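Local coordinates for protein CalS13 (PDB 4ZAS) that probably transfers an amino group onto a dTDP-linked keto sugar with the help of pyridoxal 5'-phosphate, at residues A84-L88 with G268-I272. Sequence-based numbering, arbitrary orientation.
Sequences AGLHL and GYRFI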
ATOM      1  N   ALA A  84      -5.937   2.603  -0.104  1.00 41.15           N
ATOM      2  CA  ALA A  84      -5.070   3.170   0.925  1.00 33.93           C
ATOM      3  C   ALA A  84      -5.552   4.578   1.286  1.00 38.28           C
ATOM      4  O   ALA A  84      -5.472   4.965   2.448  1.00 48.35           O
ATOM      5  CB  ALA A  84      -3.617   3.184   0.477  1.00 27.73           C
ATOM      6  N   GLY A  85      -6.054   5.339   0.305  1.00 35.80           N
ATOM      7  CA  GLY A  85      -6.640   6.636   0.598  1.00 31.96           C
ATOM      8  C   GLY A  85      -7.789   6.484   1.601  1.00 40.20           C
ATOM      9  O   GLY A  85      -7.906   7.249   2.566  1.00 41.15           O
ATOM     10  N   LEU A  86      -8.623   5.465   1.397  1.00 37.60           N
ATOM     11  CA  LEU A  86      -9.739   5.224   2.301  1.00 39.46           C
ATOM     12  C   LEU A  86      -9.240   4.741   3.651  1.00 36.52           C
ATOM     13  O   LEU A  86      -9.765   5.151   4.693  1.00 44.42           O
ATOM     14  CB  LEU A  86     -10.735   4.212   1.710  1.00 36.57           C
ATOM     15  CG  LEU A  86     -11.583   4.756   0.555  1.00 42.90           C
ATOM     16  CD1 LEU A  86     -12.084   3.634  -0.337  1.00 43.17           C
ATOM     17  CD2 LEU A  86     -12.739   5.584   1.068  1.00 40.00           C
ATOM     18  N   HIS A  87      -8.253   3.848   3.634  1.00 31.29           N
ATOM     19  CA  HIS A  87      -7.672   3.326   4.877  1.00 39.69           C
ATOM     20  C   HIS A  87      -7.176   4.498   5.739  1.00 42.45           C
ATOM     21  O   HIS A  87      -7.544   4.620   6.904  1.00 47.58           O
ATOM     22  CB  HIS A  87      -6.557   2.328   4.542  1.00 43.29           C
ATOM     23  CG  HIS A  87      -6.118   1.463   5.688  1.00 43.08           C
ATOM     24  ND1 HIS A  87      -5.818   1.959   6.939  1.00 39.04           N
ATOM     25  CD2 HIS A  87      -5.910   0.125   5.757  1.00 45.09           C
ATOM     26  CE1 HIS A  87      -5.449   0.966   7.728  1.00 42.85           C
ATOM     27  NE2 HIS A  87      -5.492  -0.156   7.034  1.00 46.73           N
ATOM     28  N   LEU A  88      -6.400   5.382   5.123  1.00 34.25           N
ATOM     29  CA  LEU A  88      -5.871   6.580   5.752  1.00 33.08           C
ATOM     30  C   LEU A  88      -6.981   7.553   6.235  1.00 43.51           C
ATOM     31  O   LEU A  88      -6.930   8.079   7.358  1.00 44.81           O
ATOM     32  CB  LEU A  88      -4.950   7.293   4.761  1.00 31.12           C
ATOM     33  CG  LEU A  88      -4.155   8.515   5.235  1.00 33.95           C
ATOM     34  CD1 LEU A  88      -3.202   8.125   6.321  1.00 36.15           C
ATOM     35  CD2 LEU A  88      -3.421   9.216   4.073  1.00 28.04           C
ATOM     36  N   GLY A 268       1.844   5.863  11.941  1.00 55.95           N
ATOM     37  CA  GLY A 268       1.269   5.997  10.626  1.00 45.03           C
ATOM     38  C   GLY A 268       1.473   4.784   9.750  1.00 45.16           C
ATOM     39  O   GLY A 268       1.784   3.690  10.232  1.00 38.74           O
ATOM     40  N   TYR A 269       1.298   4.995   8.449  1.00 45.78           N
ATOM     41  CA  TYR A 269       1.311   3.922   7.478  1.00 32.15           C
ATOM     42  C   TYR A 269       2.387   4.243   6.467  1.00 41.83           C
ATOM     43  O   TYR A 269       3.136   5.210   6.629  1.00 51.03           O
ATOM     44  CB  TYR A 269      -0.063   3.777   6.808  1.00 36.35           C
ATOM     45  CG  TYR A 269      -1.235   3.755   7.787  1.00 43.75           C
ATOM     46  CD1 TYR A 269      -1.747   4.935   8.330  1.00 38.48           C
ATOM     47  CD2 TYR A 269      -1.801   2.544   8.204  1.00 40.69           C
ATOM     48  CE1 TYR A 269      -2.786   4.907   9.237  1.00 37.45           C
ATOM     49  CE2 TYR A 269      -2.852   2.518   9.113  1.00 34.30           C
ATOM     50  CZ  TYR A 269      -3.332   3.701   9.621  1.00 37.27           C
ATOM     51  OH  TYR A 269      -4.363   3.683  10.526  1.00 41.14           O
ATOM     52  N   ARG A 270       2.461   3.437   5.418  1.00 39.61           N
ATOM     53  CA  ARG A 270       3.461   3.630   4.382  1.00 34.87           C
ATOM     54  C   ARG A 270       2.708   3.602   3.056  1.00 37.62           C
ATOM     55  O   ARG A 270       2.619   2.571   2.380  1.00 43.40           O
ATOM     56  CB  ARG A 270       4.552   2.558   4.515  1.00 39.81           C
ATOM     57  CG  ARG A 270       5.437   2.245   3.324  1.00 48.77           C
ATOM     58  CD  ARG A 270       6.191   3.418   2.777  1.00 45.71           C
ATOM     59  NE  ARG A 270       7.438   2.947   2.171  1.00 55.91           N
ATOM     60  CZ  ARG A 270       7.722   2.970   0.876  1.00 53.65           C
ATOM     61  NH1 ARG A 270       6.850   3.444  -0.001  1.00 39.38           N
ATOM     62  NH2 ARG A 270       8.893   2.513   0.463  1.00 65.32           N
ATOM     63  N   PHE A 271       2.147   4.763   2.723  1.00 32.37           N
ATOM     64  CA  PHE A 271       1.146   4.912   1.680  1.00 35.68           C
ATOM     65  C   PHE A 271       1.570   5.886   0.583  1.00 40.08           C
ATOM     66  O   PHE A 271       0.783   6.195  -0.293  1.00 45.68           O
ATOM     67  CB  PHE A 271      -0.173   5.420   2.283  1.00 35.24           C
ATOM     68  CG  PHE A 271      -0.974   4.372   3.026  1.00 33.02           C
ATOM     69  CD1 PHE A 271      -0.720   3.021   2.858  1.00 30.15           C
ATOM     70  CD2 PHE A 271      -2.006   4.753   3.884  1.00 26.19           C
ATOM     71  CE1 PHE A 271      -1.476   2.062   3.547  1.00 31.78           C
ATOM     72  CE2 PHE A 271      -2.752   3.803   4.571  1.00 26.51           C
ATOM     73  CZ  PHE A 271      -2.481   2.453   4.407  1.00 26.10           C
ATOM     74  N   ILE A 272       2.818   6.331   0.593  1.00 43.67           N
ATOM     75  CA  ILE A 272       3.246   7.349  -0.358  1.00 42.53           C
ATOM     76  C   ILE A 272       3.181   6.851  -1.807  1.00 44.17           C
ATOM     77  O   ILE A 272       3.337   5.662  -2.077  1.00 36.70           O
ATOM     78  CB  ILE A 272       4.655   7.851   0.001  1.00 38.76           C
ATOM     79  CG1 ILE A 272       5.648   6.694   0.049  1.00 36.92           C
ATOM     80  CG2 ILE A 272       4.634   8.527   1.355  1.00 31.43           C
ATOM     81  CD1 ILE A 272       7.082   7.130  -0.102  1.00 41.29           C
TER
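A84 and F271 bring the two backbones to 6.5 Å between their CA atoms, where one flank of helix 82-94 faces the irregular segment 268-272; the separation is 7.9 Å between the CA atoms of L88 and Y269. F271 packs against the helix flank, among A84, H87 and L88. Its CG lies anti to its own carbonyl carbon (chi1 -76°), which sends the ring toward the helix. A84 CB sits over the centre of one ring face, 3.8 Å from the centroid of the F271 ring and 11° off its normal, a CH-pi contact. The opposite face is covered by Y269 CB of its own segment. L88 CB meets the ring edge, 4.0 Å from F271 CD2.

The leading CZ of F271 points at a face of the H87 imidazole, toward its rim. This is an edge-to-face pair with planes at 66°. The imidazole also crosses the Y269 side chain at about a right angle. H87 CE1 comes within 3.3 Å of Y269 CE2, and the two rings meet obliquely. L88 CD1 approaches Y269 CD1 at 4.0 Å. H87, Y269 and F271 thus form an aromatic cluster. A leucine in place of F271 has no flat face for A84 CB and no ring edge for H87, and would probably leave the imidazole less firmly held.

H87 packs on H87 of the second subunit, and Y269 on A125 of that subunit. Between the two aromatic residues of the loop, R270 forms a salt bridge with E55 and hydrogen-bonds the pyridoxal-phosphate lysine of the second subunit. The contact across the segments is buried and rests on apolar and ring packing, so shape rather than charge pairing fits this loop to the helix, beside what is probably an active site built from both subunits.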